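Side-chain contacts in ferredoxin (Nitrosospira multiformis, PDB 3LMF), which is of unknown function but probably stores copper(I), bound by cysteine thiolates lining a four-helix bundle: residues 23-28 with 99-104; 32-35 with 40-43; 47-52 with 92-97. One frame throughout, in Å; residues are numbered along the deposited sequence.

Interaction 1 (23-28 with 99-104); sequences RTCLRM and QTCRQC
T24 and T100 mark the nearest approach of two helical segments that run in opposite directions, their CA atoms 7.6 Å apart; one residue on, the CA atoms of C25 and C101 stand 8.4 Å apart. At such separations small residues can meet end to end, and no hydrogen bond joins the segments. T24 and T100 reach toward each other through their methyls, with T24 CG2 lying 3.8 Å from T100 CG2. The two threonines do this with different rotations. In T24 the methyl is anti to the backbone N, which places OG1 beside that N (chi1 -59°) and lets it turn back to bond H20 O in its own helix; in T100 the methyl sits between the backbone N and the carbonyl carbon. Both residues thus present carbon, not hydroxyl, to the interface.

Beside them the thiols of C25 and C101 approach to 3.6 Å between SG and SG, a van der Waals distance far too long for a disulfide. Each sulfur lies beside its own backbone N, anti to the carbonyl carbon. C52 of helix 43-64 adjoins both cysteines, and C84 of helix 70-90 lies against C101, so all four helices bring sulfur to this level. Unbridged cysteines turned inward from every helix are the hallmark of the Csp family's four-helix bundle, whose thiolates hold copper(I) in characterised relatives.

Interaction 2 (32-35 with 40-43); sequences HCLE and HVEA
H40 packs against C33 in the connection of a helical hairpin, the short loop joining helix 8-36 to helix 43-64 of the bundle. The tight part is on the backbone side. H40 CB rests 3.4 Å from the carbonyl oxygen C33 O, and a methyl of V41 presses on the same oxygen, with V41 CG2 at 3.2 Å from C33 O. The imidazole of H40 is swung to the side of its own backbone N (chi1 -82°), which brings its edge to the cysteine: C33 SG lies near the ring plane, 3.4 Å from H40 ND1.

Toward the partly exposed H32 the fit is looser. The two imidazoles cross obliquely, centroids 5.0 Å apart and planes at 47°, and they touch through their CE1 carbons, that of H40 lying over one face of the H32 ring. M94 reaches both histidines and C33 from the loop before helix 95-112, consistent with the histidine- and methionine-rich open end of the bundle in copper-storage relatives. With the ring of H40 cut back to an alanine, a gap is likely to open beside C33 SG and M94, and the H32 ring would probably lose its aromatic neighbour and be more able to turn.

The outer margin of the hairpin is shared with the third subunit, where L34 meets L46 of that subunit, V41 meets V41 of that subunit and the exposed E35 forms a salt bridge to R47 of that chain. Within the hairpin itself, L34 and V41 come together only lightly at their branches, L34 CD2 standing 4.3 Å from V41 CG1.

Interaction 3 (47-52 with 92-97); sequences RLMMNC and DGMEEC
The sulfur-lined interior of the four-helix bundle continues toward its loop end with M49 of helix 43-64, which reaches across to M94 and C97 at the start of helix 95-112. M49 and M94 are both selenomethionines in this crystal, so selenium stands where the natural protein has thioether sulfur. The terminal methyl of M49 does most of the touching. Tip to tip with M94, M49 CE comes to 3.4 Å from M94 CE, somewhat closer than carbons usually pack, and it also lies 3.5 Å from C97 SG. The selenium is a little farther off, M49 SE being 3.9 Å from C97 SG. The reach depends on how the chain of M49 is shaped: it leaves with CG anti to the backbone N and then bends at chi2 (72°), which carries its end over to the other helix. M94 folds twice, at chi2 and chi3, to offer its methyl, while C97 needs just one rotation, SG being anti to the backbone N (chi1 -163°).

M94 occupies the N-cap position of helix 95-112. Around that turn, E95 OE2 accepts a hydrogen bond from G93 N on the syn side of the carboxylate, at 3.1 Å from G93 N to E95 OE2. C88 of helix 70-90 touches M49, M94 and C97 alike. No hydrogen bond crosses this contact: it is apolar and rich in thiol and thioether groups, soft donors that suit copper(I), which is consistent with the metal-storing role inferred from the family.

In the fold
All three contacts belong to one antiparallel four-helix bundle and climb from its middle to one end. The centre of interaction 1 lies about 5 Å from that of the chain, the centre of interaction 3 about 9 Å and that of interaction 2 about 17 Å. Interactions 1 and 3, with centres about 7 Å apart, share helix 95-112 and are tied by the salt bridge from R27 to E96; interactions 1 and 2 share helix 8-36. Along the chain, 23-28 and 99-104 enclose both other contacts, and interaction 2 closes before interaction 3 opens. Where interactions 2 and 3 meet, C33 SG packs against M94 CE, so one row of sulfur, selenium and imidazole probably runs from the core to the bundle's end.

Interaction 1 (23-28 with 99-104)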
ATOM      1  N   ARG A  23       2.494   5.868  10.853  1.00 15.42           N
ATOM      2  CA  ARG A  23       3.615   5.150  11.436  1.00 20.03           C
ATOM      3  C   ARG A  23       3.312   4.653  12.851  1.00 20.19           C
ATOM      4  O   ARG A  23       3.602   3.505  13.191  1.00 20.63           O
ATOM      5  CB  ARG A  23       4.861   6.037  11.440  1.00 15.95           C
ATOM      6  CG  ARG A  23       5.438   6.218  10.049  1.00 18.12           C
ATOM      7  CD  ARG A  23       6.569   7.209  10.025  1.00 24.43           C
ATOM      8  NE  ARG A  23       7.581   6.904  11.021  1.00 31.92           N
ATOM      9  CZ  ARG A  23       8.784   7.464  11.057  1.00 34.91           C
ATOM     10  NH1 ARG A  23       9.642   7.129  12.013  1.00 31.39           N
ATOM     11  NH2 ARG A  23       9.134   8.346  10.132  1.00 32.05           N
ATOM     12  N   THR A  24       2.720   5.523  13.660  1.00 22.17           N
ATOM     13  CA  THR A  24       2.365   5.204  15.036  1.00 14.92           C
ATOM     14  C   THR A  24       1.329   4.080  15.124  1.00 20.75           C
ATOM     15  O   THR A  24       1.491   3.147  15.901  1.00 28.26           O
ATOM     16  CB  THR A  24       1.820   6.460  15.762  1.00 21.92           C
ATOM     17  OG1 THR A  24       2.820   7.485  15.748  1.00 24.18           O
ATOM     18  CG2 THR A  24       1.450   6.148  17.212  1.00 21.94           C
ATOM     19  N   CYS A  25       0.264   4.152  14.339  1.00 20.90           N
ATOM     20  CA  CYS A  25      -0.733   3.101  14.415  1.00 22.72           C
ATOM     21  C   CYS A  25      -0.185   1.737  14.005  1.00 23.00           C
ATOM     22  O   CYS A  25      -0.423   0.745  14.697  1.00 21.63           O
ATOM     23  CB  CYS A  25      -1.968   3.482  13.591  1.00 21.54           C
ATOM     24  SG  CYS A  25      -2.896   4.876  14.361  1.00 29.94           S
ATOM     25  N   LEU A  26       0.563   1.684  12.904  1.00 20.79           N
ATOM     26  CA  LEU A  26       1.136   0.418  12.438  1.00 23.43           C
ATOM     27  C   LEU A  26       2.116  -0.149  13.469  1.00 20.18           C
ATOM     28  O   LEU A  26       2.048  -1.327  13.824  1.00 21.63           O
ATOM     29  CB  LEU A  26       1.881   0.614  11.108  1.00 18.49           C
ATOM     30  CG  LEU A  26       1.790  -0.485  10.043  1.00 28.92           C
ATOM     31  CD1 LEU A  26       2.996  -0.370   9.097  1.00 23.83           C
ATOM     32  CD2 LEU A  26       1.763  -1.864  10.684  1.00 17.98           C
ATOM     33  N   ARG A  27       3.025   0.698  13.938  1.00 19.52           N
ATOM     34  CA  ARG A  27       4.031   0.284  14.907  1.00 25.80           C
ATOM     35  C   ARG A  27       3.442  -0.270  16.196  1.00 25.66           C
ATOM     36  O   ARG A  27       3.773  -1.379  16.623  1.00 25.71           O
ATOM     37  CB  ARG A  27       4.963   1.456  15.235  1.00 31.65           C
ATOM     38  CG  ARG A  27       5.974   1.158  16.341  1.00 44.25           C
ATOM     39  CD  ARG A  27       7.009   2.270  16.461  1.00 40.43           C
ATOM     40  NE  ARG A  27       6.420   3.567  16.801  1.00 38.48           N
ATOM     41  CZ  ARG A  27       5.945   3.889  18.001  1.00 46.62           C
ATOM     42  NH1 ARG A  27       5.983   3.007  18.993  1.00 36.90           N
ATOM     43  NH2 ARG A  27       5.438   5.097  18.214  1.00 43.74           N
HETATM   44  N   MSE A  28       2.556   0.494  16.811  1.00 22.07           N
HETATM   45  CA  MSE A  28       1.958   0.067  18.065  1.00 35.30           C
HETATM   46  C   MSE A  28       1.098  -1.183  17.941  1.00 29.17           C
HETATM   47  O   MSE A  28       1.134  -2.057  18.813  1.00 31.84           O
HETATM   48  CB  MSE A  28       1.166   1.221  18.664  1.00 30.70           C
HETATM   49  CG  MSE A  28       2.026   2.454  18.796  1.00 44.68           C
HETATM   50 SE   MSE A  28       1.596   3.501  20.326  1.00 62.71          SE
HETATM   51  CE  MSE A  28       2.678   2.540  21.617  1.00 62.24           C
ATOM     52  N   GLN A  99      -3.116  10.635  21.113  1.00 26.66           N
ATOM     53  CA  GLN A  99      -2.628  11.955  20.724  1.00 30.80           C
ATOM     54  C   GLN A  99      -2.500  12.155  19.214  1.00 33.88           C
ATOM     55  O   GLN A  99      -3.022  13.125  18.657  1.00 33.19           O
ATOM     56  CB  GLN A  99      -1.264  12.204  21.372  1.00 39.65           C
ATOM     57  CG  GLN A  99      -0.571  13.479  20.920  1.00 54.53           C
ATOM     58  CD  GLN A  99      -0.767  14.638  21.881  1.00 65.94           C
ATOM     59  OE1 GLN A  99      -1.894  15.074  22.130  1.00 71.23           O
ATOM     60  NE2 GLN A  99       0.337  15.139  22.437  1.00 70.78           N
ATOM     61  N   THR A 100      -1.797  11.236  18.559  1.00 31.51           N
ATOM     62  CA  THR A 100      -1.579  11.341  17.125  1.00 27.21           C
ATOM     63  C   THR A 100      -2.869  11.174  16.320  1.00 23.29           C
ATOM     64  O   THR A 100      -3.052  11.835  15.305  1.00 24.39           O
ATOM     65  CB  THR A 100      -0.520  10.317  16.646  1.00 30.84           C
ATOM     66  OG1 THR A 100      -0.144  10.622  15.297  1.00 39.57           O
ATOM     67  CG2 THR A 100      -1.066   8.895  16.708  1.00 24.87           C
ATOM     68  N   CYS A 101      -3.765  10.308  16.776  1.00 19.38           N
ATOM     69  CA  CYS A 101      -5.015  10.115  16.064  1.00 18.83           C
ATOM     70  C   CYS A 101      -5.906  11.354  16.140  1.00 24.58           C
ATOM     71  O   CYS A 101      -6.628  11.648  15.190  1.00 27.83           O
ATOM     72  CB  CYS A 101      -5.760   8.887  16.592  1.00 18.66           C
ATOM     73  SG  CYS A 101      -5.085   7.297  15.991  1.00 28.67           S
ATOM     74  N   ARG A 102      -5.856  12.081  17.257  1.00 26.52           N
ATOM     75  CA  ARG A 102      -6.658  13.298  17.412  1.00 28.45           C
ATOM     76  C   ARG A 102      -6.136  14.420  16.524  1.00 25.61           C
ATOM     77  O   ARG A 102      -6.916  15.137  15.890  1.00 35.09           O
ATOM     78  CB  ARG A 102      -6.646  13.779  18.869  1.00 29.90           C
ATOM     79  CG  ARG A 102      -7.454  12.923  19.827  1.00 30.31           C
ATOM     80  CD  ARG A 102      -7.231  13.364  21.267  1.00 37.26           C
ATOM     81  NE  ARG A 102      -8.044  12.585  22.200  1.00 48.21           N
ATOM     82  CZ  ARG A 102      -7.954  12.673  23.521  1.00 41.34           C
ATOM     83  NH1 ARG A 102      -8.731  11.924  24.291  1.00 34.17           N
ATOM     84  NH2 ARG A 102      -7.081  13.506  24.071  1.00 29.31           N
ATOM     85  N   GLN A 103      -4.814  14.575  16.498  1.00 28.27           N
ATOM     86  CA  GLN A 103      -4.168  15.605  15.691  1.00 31.00           C
ATOM     87  C   GLN A 103      -4.435  15.355  14.212  1.00 28.78           C
ATOM     88  O   GLN A 103      -4.884  16.246  13.498  1.00 33.36           O
ATOM     89  CB  GLN A 103      -2.654  15.619  15.932  1.00 40.09           C
ATOM     90  CG  GLN A 103      -1.898  16.582  15.005  1.00 61.17           C
ATOM     91  CD  GLN A 103      -0.377  16.436  15.073  1.00 71.28           C
ATOM     92  OE1 GLN A 103       0.177  15.365  14.786  1.00 67.11           O
ATOM     93  NE2 GLN A 103       0.307  17.525  15.441  1.00 65.13           N
ATOM     94  N   CYS A 104      -4.162  14.139  13.756  1.00 26.54           N
ATOM     95  CA  CYS A 104      -4.379  13.814  12.361  1.00 21.31           C
ATOM     96  C   CYS A 104      -5.820  14.084  11.948  1.00 15.06           C
ATOM     97  O   CYS A 104      -6.070  14.646  10.892  1.00 13.86           O
ATOM     98  CB  CYS A 104      -4.003  12.349  12.107  1.00 19.77           C
ATOM     99  SG  CYS A 104      -4.187  11.805  10.393  1.00 26.77           S
TER

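Interaction 2 (32-35 with 40-43)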
ATOM      1  N   HIS A  32       3.547  -3.189  20.379  1.00 37.29           N
ATOM      2  CA  HIS A  32       2.935  -3.048  21.701  1.00 39.90           C
ATOM      3  C   HIS A  32       1.675  -3.900  21.902  1.00 36.36           C
ATOM      4  O   HIS A  32       1.638  -4.766  22.778  1.00 38.81           O
ATOM      5  CB  HIS A  32       2.597  -1.577  21.965  1.00 48.08           C
ATOM      6  CG  HIS A  32       2.097  -1.307  23.353  1.00 55.25           C
ATOM      7  ND1 HIS A  32       1.378  -0.178  23.676  1.00 62.04           N
ATOM      8  CD2 HIS A  32       2.222  -2.016  24.501  1.00 56.34           C
ATOM      9  CE1 HIS A  32       1.078  -0.203  24.964  1.00 55.69           C
ATOM     10  NE2 HIS A  32       1.578  -1.306  25.486  1.00 53.40           N
ATOM     11  N   CYS A  33       0.650  -3.658  21.092  1.00 25.65           N
ATOM     12  CA  CYS A  33      -0.599  -4.390  21.216  1.00 26.17           C
ATOM     13  C   CYS A  33      -0.480  -5.902  21.053  1.00 26.87           C
ATOM     14  O   CYS A  33      -1.071  -6.656  21.824  1.00 26.90           O
ATOM     15  CB  CYS A  33      -1.638  -3.830  20.237  1.00 23.62           C
ATOM     16  SG  CYS A  33      -2.156  -2.130  20.630  1.00 40.73           S
ATOM     17  N   LEU A  34       0.269  -6.359  20.057  1.00 31.57           N
ATOM     18  CA  LEU A  34       0.423  -7.799  19.860  1.00 31.90           C
ATOM     19  C   LEU A  34       1.178  -8.462  21.010  1.00 30.00           C
ATOM     20  O   LEU A  34       0.893  -9.603  21.372  1.00 36.21           O
ATOM     21  CB  LEU A  34       1.139  -8.098  18.534  1.00 32.62           C
ATOM     22  CG  LEU A  34       0.297  -7.942  17.267  1.00 29.27           C
ATOM     23  CD1 LEU A  34       1.120  -8.303  16.034  1.00 32.76           C
ATOM     24  CD2 LEU A  34      -0.926  -8.836  17.373  1.00 30.45           C
ATOM     25  N   GLU A  35       2.129  -7.745  21.593  1.00 26.73           N
ATOM     26  CA  GLU A  35       2.915  -8.294  22.692  1.00 44.26           C
ATOM     27  C   GLU A  35       2.232  -8.167  24.057  1.00 43.32           C
ATOM     28  O   GLU A  35       2.688  -8.752  25.038  1.00 41.99           O
ATOM     29  CB  GLU A  35       4.288  -7.623  22.723  1.00 38.29           C
ATOM     30  CG  GLU A  35       5.089  -7.855  21.449  1.00 59.83           C
ATOM     31  CD  GLU A  35       6.226  -6.868  21.284  1.00 68.81           C
ATOM     32  OE1 GLU A  35       6.925  -6.936  20.249  1.00 70.96           O
ATOM     33  OE2 GLU A  35       6.415  -6.020  22.184  1.00 72.55           O
ATOM     34  N   HIS A  40      -5.816  -5.623  24.063  1.00 33.12           N
ATOM     35  CA  HIS A  40      -5.011  -4.993  23.017  1.00 31.79           C
ATOM     36  C   HIS A  40      -5.122  -5.728  21.684  1.00 36.59           C
ATOM     37  O   HIS A  40      -4.844  -5.155  20.629  1.00 31.38           O
ATOM     38  CB  HIS A  40      -3.538  -4.958  23.425  1.00 32.15           C
ATOM     39  CG  HIS A  40      -3.183  -3.826  24.334  1.00 42.09           C
ATOM     40  ND1 HIS A  40      -2.917  -2.555  23.872  1.00 49.82           N
ATOM     41  CD2 HIS A  40      -3.034  -3.778  25.678  1.00 46.72           C
ATOM     42  CE1 HIS A  40      -2.615  -1.772  24.893  1.00 55.20           C
ATOM     43  NE2 HIS A  40      -2.679  -2.489  26.001  1.00 46.78           N
ATOM     44  N   VAL A  41      -5.527  -6.993  21.729  1.00 27.76           N
ATOM     45  CA  VAL A  41      -5.639  -7.782  20.513  1.00 34.28           C
ATOM     46  C   VAL A  41      -7.084  -8.146  20.197  1.00 35.04           C
ATOM     47  O   VAL A  41      -7.349  -9.070  19.429  1.00 36.04           O
ATOM     48  CB  VAL A  41      -4.780  -9.063  20.626  1.00 39.74           C
ATOM     49  CG1 VAL A  41      -4.652  -9.738  19.269  1.00 52.90           C
ATOM     50  CG2 VAL A  41      -3.402  -8.708  21.167  1.00 38.86           C
ATOM     51  N   GLU A  42      -8.018  -7.408  20.788  1.00 35.20           N
ATOM     52  CA  GLU A  42      -9.435  -7.648  20.552  1.00 37.70           C
ATOM     53  C   GLU A  42      -9.743  -7.329  19.089  1.00 32.46           C
ATOM     54  O   GLU A  42      -9.294  -6.312  18.560  1.00 37.26           O
ATOM     55  CB  GLU A  42     -10.278  -6.772  21.488  1.00 45.80           C
ATOM     56  CG  GLU A  42     -11.760  -7.112  21.492  1.00 55.89           C
ATOM     57  CD  GLU A  42     -12.512  -6.521  20.311  1.00 69.88           C
ATOM     58  OE1 GLU A  42     -13.454  -7.178  19.812  1.00 65.07           O
ATOM     59  OE2 GLU A  42     -12.171  -5.392  19.890  1.00 76.97           O
ATOM     60  N   ALA A  43     -10.511  -8.203  18.449  1.00 29.79           N
ATOM     61  CA  ALA A  43     -10.867  -8.054  17.039  1.00 35.56           C
ATOM     62  C   ALA A  43     -11.143  -6.628  16.553  1.00 38.91           C
ATOM     63  O   ALA A  43     -10.441  -6.128  15.674  1.00 41.99           O
ATOM     64  CB  ALA A  43     -12.057  -8.949  16.711  1.00 38.49           C
TER

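Interaction 3 (47-52 with 92-97)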
ATOM      1  N   ARG A  47      -8.376  -4.373  14.210  1.00 20.09           N
ATOM      2  CA  ARG A  47      -8.822  -4.032  12.859  1.00 22.47           C
ATOM      3  C   ARG A  47      -8.782  -2.528  12.683  1.00 22.15           C
ATOM      4  O   ARG A  47      -8.273  -2.012  11.685  1.00 22.69           O
ATOM      5  CB  ARG A  47     -10.269  -4.446  12.587  1.00 20.71           C
ATOM      6  CG  ARG A  47     -10.544  -5.897  12.363  1.00 35.96           C
ATOM      7  CD  ARG A  47     -11.888  -6.053  11.658  1.00 25.36           C
ATOM      8  NE  ARG A  47     -12.333  -7.438  11.667  1.00 39.50           N
ATOM      9  CZ  ARG A  47     -13.047  -7.985  12.642  1.00 45.41           C
ATOM     10  NH1 ARG A  47     -13.411  -7.257  13.690  1.00 50.84           N
ATOM     11  NH2 ARG A  47     -13.377  -9.268  12.580  1.00 57.75           N
ATOM     12  N   LEU A  48      -9.357  -1.827  13.652  1.00 19.76           N
ATOM     13  CA  LEU A  48      -9.411  -0.375  13.595  1.00 21.51           C
ATOM     14  C   LEU A  48      -8.000   0.192  13.498  1.00 19.99           C
ATOM     15  O   LEU A  48      -7.733   1.082  12.696  1.00 23.06           O
ATOM     16  CB  LEU A  48     -10.119   0.178  14.834  1.00 20.11           C
ATOM     17  CG  LEU A  48     -10.548   1.647  14.755  1.00 32.54           C
ATOM     18  CD1 LEU A  48     -11.311   1.903  13.463  1.00 26.87           C
ATOM     19  CD2 LEU A  48     -11.418   1.976  15.963  1.00 35.93           C
HETATM   20  N   MSE A  49      -7.102  -0.349  14.308  1.00 18.74           N
HETATM   21  CA  MSE A  49      -5.725   0.097  14.317  1.00 27.02           C
HETATM   22  C   MSE A  49      -5.116   0.002  12.918  1.00 23.84           C
HETATM   23  O   MSE A  49      -4.512   0.959  12.431  1.00 23.83           O
HETATM   24  CB  MSE A  49      -4.915  -0.753  15.284  1.00 34.94           C
HETATM   25  CG  MSE A  49      -3.760  -0.014  15.883  1.00 58.65           C
HETATM   26 SE   MSE A  49      -4.378   1.296  17.167  1.00 50.61          SE
HETATM   27  CE  MSE A  49      -2.797   1.266  18.272  1.00 59.29           C
HETATM   28  N   MSE A  50      -5.282  -1.155  12.279  1.00 21.43           N
HETATM   29  CA  MSE A  50      -4.751  -1.371  10.938  1.00 19.02           C
HETATM   30  C   MSE A  50      -5.485  -0.530   9.899  1.00 22.84           C
HETATM   31  O   MSE A  50      -4.873  -0.032   8.949  1.00 18.40           O
HETATM   32  CB  MSE A  50      -4.830  -2.858  10.563  1.00 19.23           C
HETATM   33  CG  MSE A  50      -3.942  -3.765  11.411  1.00 17.20           C
HETATM   34 SE   MSE A  50      -2.080  -3.198  11.413  1.00 44.42          SE
HETATM   35  CE  MSE A  50      -1.705  -3.464   9.529  1.00 38.10           C
ATOM     36  N   ASN A  51      -6.795  -0.377  10.075  1.00 17.37           N
ATOM     37  CA  ASN A  51      -7.602   0.424   9.154  1.00 17.60           C
ATOM     38  C   ASN A  51      -7.102   1.856   9.202  1.00 16.81           C
ATOM     39  O   ASN A  51      -6.906   2.496   8.173  1.00 22.48           O
ATOM     40  CB  ASN A  51      -9.078   0.403   9.562  1.00 20.36           C
ATOM     41  CG  ASN A  51      -9.762  -0.909   9.234  1.00 25.11           C
ATOM     42  OD1 ASN A  51     -10.902  -1.144   9.636  1.00 24.76           O
ATOM     43  ND2 ASN A  51      -9.074  -1.766   8.497  1.00 25.98           N
ATOM     44  N   CYS A  52      -6.899   2.354  10.416  1.00 21.62           N
ATOM     45  CA  CYS A  52      -6.424   3.710  10.603  1.00 15.76           C
ATOM     46  C   CYS A  52      -5.071   3.907   9.923  1.00 18.32           C
ATOM     47  O   CYS A  52      -4.865   4.906   9.232  1.00 28.63           O
ATOM     48  CB  CYS A  52      -6.321   4.037  12.094  1.00 21.73           C
ATOM     49  SG  CYS A  52      -5.897   5.757  12.446  1.00 22.82           S
ATOM     50  N   ASP A  92      -3.941   0.871  28.014  1.00 30.81           N
ATOM     51  CA  ASP A  92      -2.860   1.626  28.622  1.00 35.14           C
ATOM     52  C   ASP A  92      -1.572   1.549  27.812  1.00 33.78           C
ATOM     53  O   ASP A  92      -1.337   0.585  27.083  1.00 37.20           O
ATOM     54  CB  ASP A  92      -2.625   1.126  30.045  1.00 58.42           C
ATOM     55  CG  ASP A  92      -2.321  -0.350  30.094  1.00 67.30           C
ATOM     56  OD1 ASP A  92      -1.221  -0.741  29.648  1.00 75.54           O
ATOM     57  OD2 ASP A  92      -3.185  -1.119  30.565  1.00 73.45           O
ATOM     58  N   GLY A  93      -0.739   2.576  27.952  1.00 33.68           N
ATOM     59  CA  GLY A  93       0.506   2.633  27.211  1.00 40.57           C
ATOM     60  C   GLY A  93       0.203   3.112  25.803  1.00 40.05           C
ATOM     61  O   GLY A  93       1.096   3.274  24.974  1.00 48.39           O
HETATM   62  N   MSE A  94      -1.076   3.356  25.545  1.00 37.39           N
HETATM   63  CA  MSE A  94      -1.537   3.799  24.239  1.00 37.07           C
HETATM   64  C   MSE A  94      -1.706   5.313  24.150  1.00 38.15           C
HETATM   65  O   MSE A  94      -2.330   5.817  23.218  1.00 38.92           O
HETATM   66  CB  MSE A  94      -2.868   3.118  23.925  1.00 26.32           C
HETATM   67  CG  MSE A  94      -2.821   1.603  24.012  1.00 27.67           C
HETATM   68 SE   MSE A  94      -2.123   0.860  22.535  1.00 42.76          SE
HETATM   69  CE  MSE A  94      -3.604   0.749  21.566  1.00 30.85           C
ATOM     70  N   GLU A  95      -1.152   6.037  25.116  1.00 35.72           N
ATOM     71  CA  GLU A  95      -1.276   7.494  25.128  1.00 42.34           C
ATOM     72  C   GLU A  95      -0.778   8.143  23.843  1.00 39.84           C
ATOM     73  O   GLU A  95      -1.397   9.073  23.328  1.00 39.84           O
ATOM     74  CB  GLU A  95      -0.512   8.096  26.314  1.00 49.25           C
ATOM     75  CG  GLU A  95      -1.039   7.703  27.688  1.00 59.84           C
ATOM     76  CD  GLU A  95      -0.774   6.249  28.030  1.00 63.37           C
ATOM     77  OE1 GLU A  95       0.403   5.825  27.953  1.00 63.52           O
ATOM     78  OE2 GLU A  95      -1.743   5.532  28.372  1.00 65.37           O
ATOM     79  N   GLU A  96       0.344   7.660  23.328  1.00 35.37           N
ATOM     80  CA  GLU A  96       0.910   8.228  22.115  1.00 38.82           C
ATOM     81  C   GLU A  96      -0.031   8.088  20.914  1.00 37.71           C
ATOM     82  O   GLU A  96      -0.074   8.958  20.045  1.00 34.87           O
ATOM     83  CB  GLU A  96       2.249   7.557  21.806  1.00 47.61           C
ATOM     84  CG  GLU A  96       3.004   8.191  20.651  1.00 59.51           C
ATOM     85  CD  GLU A  96       4.344   7.529  20.397  1.00 67.10           C
ATOM     86  OE1 GLU A  96       5.052   7.969  19.463  1.00 58.09           O
ATOM     87  OE2 GLU A  96       4.684   6.570  21.130  1.00 63.15           O
ATOM     88  N   CYS A  97      -0.786   6.995  20.875  1.00 31.77           N
ATOM     89  CA  CYS A  97      -1.704   6.750  19.773  1.00 33.06           C
ATOM     90  C   CYS A  97      -2.930   7.660  19.831  1.00 33.70           C
ATOM     91  O   CYS A  97      -3.387   8.163  18.803  1.00 32.44           O
ATOM     92  CB  CYS A  97      -2.136   5.284  19.766  1.00 35.73           C
ATOM     93  SG  CYS A  97      -2.857   4.743  18.208  1.00 37.76           S
TER